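Long-range contact in hypothetical protein PH1570 (Pyrococcus horikoshii, PDB 2HQ4), which is of unknown function but belongs to the Ph1570 family: residues L16-V30 against R40-E54. Numbering follows the deposited sequence.
Sequences LEVFENGFKDEKFNV and RKVLLAMIYELYLPE
Phe23 of the β-hairpin 16-25 packs on Leu43, Met46, Ile47 and Leu50 of helix 40-54, an apolar helix-on-sheet contact near one end of the antiparallel sheet. The helix runs at 20° to strand 22-25, with their axes 9.2 Å apart. Ile47 CG1 makes a CH-pi contact over the middle of one face of the Phe23 ring, 4.0 Å from its centroid, while Met46 CB meets the ring edge. The benzyl group reaches this place because its CG sits between the backbone N and the carbonyl carbon (chi1 73°). Near the hairpin turn, Leu43 CD2 rests 3.5 Å from Gly22 CA, a side-chain-to-backbone contact.

At the other end the contact turns polar. Tyr51 OH donates to Asp25 OD2 over 2.6 Å, arriving on the syn side and little out of the carboxylate plane. The other oxygen, OD1, accepts a nearly straight bond from Phe28 N, an Asx motif that ties the carboxylate to the following loop. With an alanine in place of Asp25, the buried Tyr51 hydroxyl would probably lose this acceptor and the loop after strand 22-25 one of its ties. That loop places Phe28 with its ring edge toward the Tyr51 face, centroids 5.3 Å apart and planes at 76°. Beyond it, Lys27, its chain extended, forms a salt bridge among exposed side chains, its NZ approaching Glu54 OE2 (2.6 Å) from above the Glu54 carboxylate plane.

Strand 30-36 continues the sheet beside strand 22-25, its Val32 touching Phe23, and Val30 CG2 lies 4.2 Å from Leu50 CD2. Helix 61-70 borders the same layer, where Pro62 touches both Leu16 and Tyr51 and Trp70 packs against Val18 and Leu44.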
# COMPACT_ATOMS: atom_id res chain seq x y z
N LEU A 16 15.01 -5.60 5.02
CA LEU A 16 13.66 -5.80 4.47
C LEU A 16 13.11 -7.18 4.81
O LEU A 16 13.76 -8.20 4.50
CB LEU A 16 13.68 -5.61 2.96
CG LEU A 16 12.40 -5.93 2.18
CD1 LEU A 16 11.26 -4.91 2.53
CD2 LEU A 16 12.71 -5.92 0.70
N GLU A 17 11.94 -7.21 5.43
CA GLU A 17 11.16 -8.44 5.65
C GLU A 17 9.82 -8.27 4.97
O GLU A 17 9.17 -7.24 5.12
CB GLU A 17 10.87 -8.69 7.13
CG GLU A 17 12.02 -8.63 8.07
CD GLU A 17 11.53 -8.68 9.51
OE1 GLU A 17 11.18 -7.60 10.11
OE2 GLU A 17 11.44 -9.81 10.01
N VAL A 18 9.39 -9.32 4.29
CA VAL A 18 8.14 -9.32 3.58
C VAL A 18 7.21 -10.33 4.30
O VAL A 18 7.66 -11.38 4.75
CB VAL A 18 8.39 -9.73 2.14
CG1 VAL A 18 7.09 -9.87 1.40
CG2 VAL A 18 9.26 -8.66 1.42
N PHE A 19 5.93 -9.99 4.42
CA PHE A 19 4.97 -10.76 5.23
C PHE A 19 3.79 -11.10 4.35
O PHE A 19 3.76 -10.68 3.17
CB PHE A 19 4.57 -9.91 6.45
CG PHE A 19 5.69 -9.63 7.37
CD1 PHE A 19 6.46 -8.49 7.23
CD2 PHE A 19 6.03 -10.55 8.36
CE1 PHE A 19 7.49 -8.24 8.08
CE2 PHE A 19 7.08 -10.32 9.20
CZ PHE A 19 7.83 -9.15 9.07
N GLU A 20 2.79 -11.84 4.86
CA GLU A 20 1.71 -12.28 3.97
C GLU A 20 0.97 -11.09 3.34
O GLU A 20 0.54 -11.11 2.15
CB GLU A 20 0.64 -13.08 4.75
CG GLU A 20 0.90 -14.49 5.03
CD GLU A 20 1.32 -15.28 3.80
OE1 GLU A 20 0.58 -15.37 2.81
OE2 GLU A 20 2.41 -15.85 3.89
N ASN A 21 0.78 -10.05 4.15
CA ASN A 21 -0.01 -8.90 3.67
C ASN A 21 0.73 -7.60 3.94
O ASN A 21 0.10 -6.56 4.21
CB ASN A 21 -1.41 -8.85 4.37
CG ASN A 21 -1.30 -8.47 5.85
OD1 ASN A 21 -0.39 -8.90 6.57
ND2 ASN A 21 -2.23 -7.66 6.31
N GLY A 22 2.06 -7.61 3.83
CA GLY A 22 2.81 -6.35 4.05
C GLY A 22 4.30 -6.49 3.94
O GLY A 22 4.83 -7.58 3.64
N PHE A 23 5.01 -5.39 4.18
CA PHE A 23 6.46 -5.48 4.32
C PHE A 23 6.97 -4.42 5.30
O PHE A 23 6.32 -3.39 5.49
CB PHE A 23 7.18 -5.46 2.94
CG PHE A 23 7.19 -4.09 2.24
CD1 PHE A 23 6.31 -3.81 1.21
CD2 PHE A 23 8.16 -3.12 2.59
CE1 PHE A 23 6.34 -2.54 0.54
CE2 PHE A 23 8.18 -1.88 1.99
CZ PHE A 23 7.28 -1.58 0.95
N LYS A 24 8.11 -4.71 5.93
CA LYS A 24 8.76 -3.83 6.87
C LYS A 24 10.21 -3.60 6.43
O LYS A 24 11.00 -4.55 6.40
CB LYS A 24 8.79 -4.46 8.26
CG LYS A 24 9.45 -3.57 9.33
CD LYS A 24 9.48 -4.27 10.71
CE LYS A 24 10.02 -3.29 11.77
NZ LYS A 24 10.16 -3.92 13.11
N ASP A 25 10.54 -2.36 6.12
CA ASP A 25 11.90 -2.04 5.70
C ASP A 25 12.54 -1.07 6.69
O ASP A 25 12.13 0.10 6.76
CB ASP A 25 11.88 -1.43 4.31
CG ASP A 25 13.26 -1.36 3.72
OD1 ASP A 25 14.11 -0.67 4.33
OD2 ASP A 25 13.48 -1.95 2.64
N GLU A 26 13.51 -1.57 7.44
CA GLU A 26 14.15 -0.74 8.49
C GLU A 26 15.31 0.13 7.96
O GLU A 26 15.78 1.03 8.66
CB GLU A 26 14.62 -1.61 9.65
CG GLU A 26 13.49 -2.39 10.30
CD GLU A 26 13.91 -3.02 11.61
OE1 GLU A 26 14.74 -3.93 11.58
OE2 GLU A 26 13.40 -2.63 12.69
N LYS A 27 15.74 -0.09 6.72
CA LYS A 27 16.70 0.82 6.10
C LYS A 27 16.00 2.13 5.71
O LYS A 27 16.47 3.24 6.01
CB LYS A 27 17.27 0.18 4.82
CG LYS A 27 18.21 1.10 4.05
CD LYS A 27 18.92 0.38 2.91
CE LYS A 27 19.97 1.34 2.31
NZ LYS A 27 20.70 0.75 1.13
N PHE A 28 14.89 2.00 5.00
CA PHE A 28 14.13 3.15 4.53
C PHE A 28 13.02 3.58 5.48
O PHE A 28 12.41 4.60 5.24
CB PHE A 28 13.63 2.92 3.10
CG PHE A 28 14.73 2.73 2.10
CD1 PHE A 28 15.57 3.81 1.74
CD2 PHE A 28 14.97 1.47 1.52
CE1 PHE A 28 16.66 3.63 0.83
CE2 PHE A 28 16.00 1.30 0.60
CZ PHE A 28 16.85 2.39 0.25
N ASN A 29 12.82 2.84 6.58
CA ASN A 29 11.75 3.11 7.54
C ASN A 29 10.39 3.20 6.80
O ASN A 29 9.66 4.22 6.92
CB ASN A 29 12.05 4.38 8.37
CG ASN A 29 11.04 4.61 9.50
OD1 ASN A 29 10.64 3.68 10.20
ND2 ASN A 29 10.67 5.88 9.70
N VAL A 30 10.07 2.15 6.02
CA VAL A 30 8.80 2.08 5.26
C VAL A 30 8.11 0.80 5.73
O VAL A 30 8.70 -0.27 5.69
CB VAL A 30 9.01 2.04 3.71
CG1 VAL A 30 7.70 1.80 2.95
CG2 VAL A 30 9.68 3.34 3.18
N ARG A 40 -0.84 -7.17 -3.34
CA ARG A 40 0.57 -7.62 -3.35
C ARG A 40 1.44 -7.02 -4.45
O ARG A 40 2.62 -6.74 -4.23
CB ARG A 40 0.70 -9.14 -3.23
CG ARG A 40 0.48 -9.65 -1.74
CD ARG A 40 0.16 -11.17 -1.67
NE ARG A 40 -0.72 -11.54 -2.79
CZ ARG A 40 -0.76 -12.75 -3.34
NH1 ARG A 40 0.03 -13.71 -2.87
NH2 ARG A 40 -1.56 -12.97 -4.37
N LYS A 41 0.87 -6.80 -5.64
CA LYS A 41 1.65 -6.21 -6.72
C LYS A 41 1.99 -4.71 -6.48
O LYS A 41 3.01 -4.22 -6.95
CB LYS A 41 0.93 -6.40 -8.08
CG LYS A 41 0.94 -7.88 -8.60
CD LYS A 41 0.36 -7.91 -10.04
CE LYS A 41 0.12 -9.35 -10.54
NZ LYS A 41 -0.39 -9.29 -11.95
N VAL A 42 1.11 -3.98 -5.81
CA VAL A 42 1.46 -2.62 -5.36
C VAL A 42 2.67 -2.69 -4.40
O VAL A 42 3.63 -1.92 -4.54
CB VAL A 42 0.25 -1.91 -4.65
CG1 VAL A 42 0.67 -0.51 -4.15
CG2 VAL A 42 -0.91 -1.82 -5.63
N LEU A 43 2.66 -3.64 -3.48
CA LEU A 43 3.77 -3.75 -2.54
C LEU A 43 5.08 -4.14 -3.28
O LEU A 43 6.17 -3.58 -3.02
CB LEU A 43 3.39 -4.73 -1.42
CG LEU A 43 2.74 -4.08 -0.16
CD1 LEU A 43 1.56 -3.17 -0.46
CD2 LEU A 43 2.35 -5.20 0.75
N LEU A 44 4.96 -5.04 -4.25
CA LEU A 44 6.12 -5.42 -5.10
C LEU A 44 6.70 -4.23 -5.82
O LEU A 44 7.94 -4.04 -5.87
CB LEU A 44 5.72 -6.47 -6.16
CG LEU A 44 5.44 -7.84 -5.58
CD1 LEU A 44 4.89 -8.81 -6.69
CD2 LEU A 44 6.76 -8.36 -5.04
N ALA A 45 5.83 -3.40 -6.39
CA ALA A 45 6.29 -2.20 -7.08
C ALA A 45 6.99 -1.23 -6.12
O ALA A 45 8.00 -0.61 -6.48
CB ALA A 45 5.11 -1.52 -7.79
N MET A 46 6.46 -1.09 -4.91
CA MET A 46 7.11 -0.23 -3.89
C MET A 46 8.52 -0.74 -3.55
O MET A 46 9.43 0.07 -3.36
CB MET A 46 6.24 -0.20 -2.60
CG MET A 46 4.84 0.52 -2.75
SD MET A 46 3.72 0.26 -1.35
CE MET A 46 4.59 1.26 -0.11
N ILE A 47 8.69 -2.06 -3.42
CA ILE A 47 9.99 -2.68 -3.10
C ILE A 47 10.99 -2.44 -4.23
O ILE A 47 12.13 -2.01 -4.00
CB ILE A 47 9.82 -4.23 -2.83
CG1 ILE A 47 9.14 -4.44 -1.48
CG2 ILE A 47 11.17 -4.95 -2.82
CD1 ILE A 47 8.44 -5.90 -1.28
N TYR A 48 10.55 -2.70 -5.47
CA TYR A 48 11.34 -2.39 -6.65
C TYR A 48 11.82 -0.94 -6.66
O TYR A 48 13.03 -0.66 -6.87
CB TYR A 48 10.49 -2.69 -7.88
CG TYR A 48 11.20 -2.54 -9.22
CD1 TYR A 48 11.86 -3.63 -9.81
CD2 TYR A 48 11.16 -1.33 -9.91
CE1 TYR A 48 12.51 -3.48 -11.08
CE2 TYR A 48 11.81 -1.17 -11.14
CZ TYR A 48 12.46 -2.25 -11.71
OH TYR A 48 13.06 -2.06 -12.94
N GLU A 49 10.89 -0.02 -6.44
CA GLU A 49 11.23 1.39 -6.45
C GLU A 49 12.22 1.74 -5.32
O GLU A 49 13.13 2.53 -5.56
CB GLU A 49 9.97 2.25 -6.39
CG GLU A 49 10.27 3.75 -6.27
CD GLU A 49 9.04 4.62 -6.38
OE1 GLU A 49 8.00 4.14 -6.90
OE2 GLU A 49 9.12 5.81 -5.97
N LEU A 50 12.06 1.14 -4.14
CA LEU A 50 12.95 1.39 -3.01
C LEU A 50 14.42 0.96 -3.28
O LEU A 50 15.35 1.65 -2.84
CB LEU A 50 12.44 0.72 -1.74
CG LEU A 50 11.29 1.35 -0.93
CD1 LEU A 50 10.97 0.47 0.29
CD2 LEU A 50 11.69 2.81 -0.46
N TYR A 51 14.59 -0.15 -4.00
CA TYR A 51 15.90 -0.78 -4.19
C TYR A 51 16.50 -0.56 -5.58
O TYR A 51 17.68 -0.84 -5.80
CB TYR A 51 15.85 -2.29 -3.79
CG TYR A 51 15.86 -2.39 -2.29
CD1 TYR A 51 17.07 -2.33 -1.58
CD2 TYR A 51 14.66 -2.38 -1.55
CE1 TYR A 51 17.10 -2.35 -0.18
CE2 TYR A 51 14.67 -2.39 -0.13
CZ TYR A 51 15.90 -2.39 0.54
OH TYR A 51 15.94 -2.41 1.91
N LEU A 52 15.69 -0.01 -6.48
CA LEU A 52 16.14 0.40 -7.81
C LEU A 52 17.44 1.20 -7.79
O LEU A 52 18.35 0.90 -8.58
CB LEU A 52 15.03 1.16 -8.55
CG LEU A 52 15.26 1.71 -9.95
CD1 LEU A 52 15.75 0.58 -10.87
CD2 LEU A 52 13.94 2.27 -10.44
N PRO A 53 17.54 2.22 -6.91
CA PRO A 53 18.80 2.97 -6.84
C PRO A 53 20.05 2.14 -6.53
O PRO A 53 21.11 2.45 -7.05
CB PRO A 53 18.54 3.99 -5.72
CG PRO A 53 17.04 4.21 -5.73
CD PRO A 53 16.54 2.78 -5.97
N GLU A 54 19.96 1.12 -5.67
CA GLU A 54 21.11 0.26 -5.38
C GLU A 54 21.35 -0.80 -6.46
O GLU A 54 22.50 -1.17 -6.68
CB GLU A 54 20.96 -0.51 -4.07
CG GLU A 54 20.99 0.27 -2.82
CD GLU A 54 20.38 -0.52 -1.65
OE1 GLU A 54 20.86 -1.65 -1.35
OE2 GLU A 54 19.42 -0.01 -1.04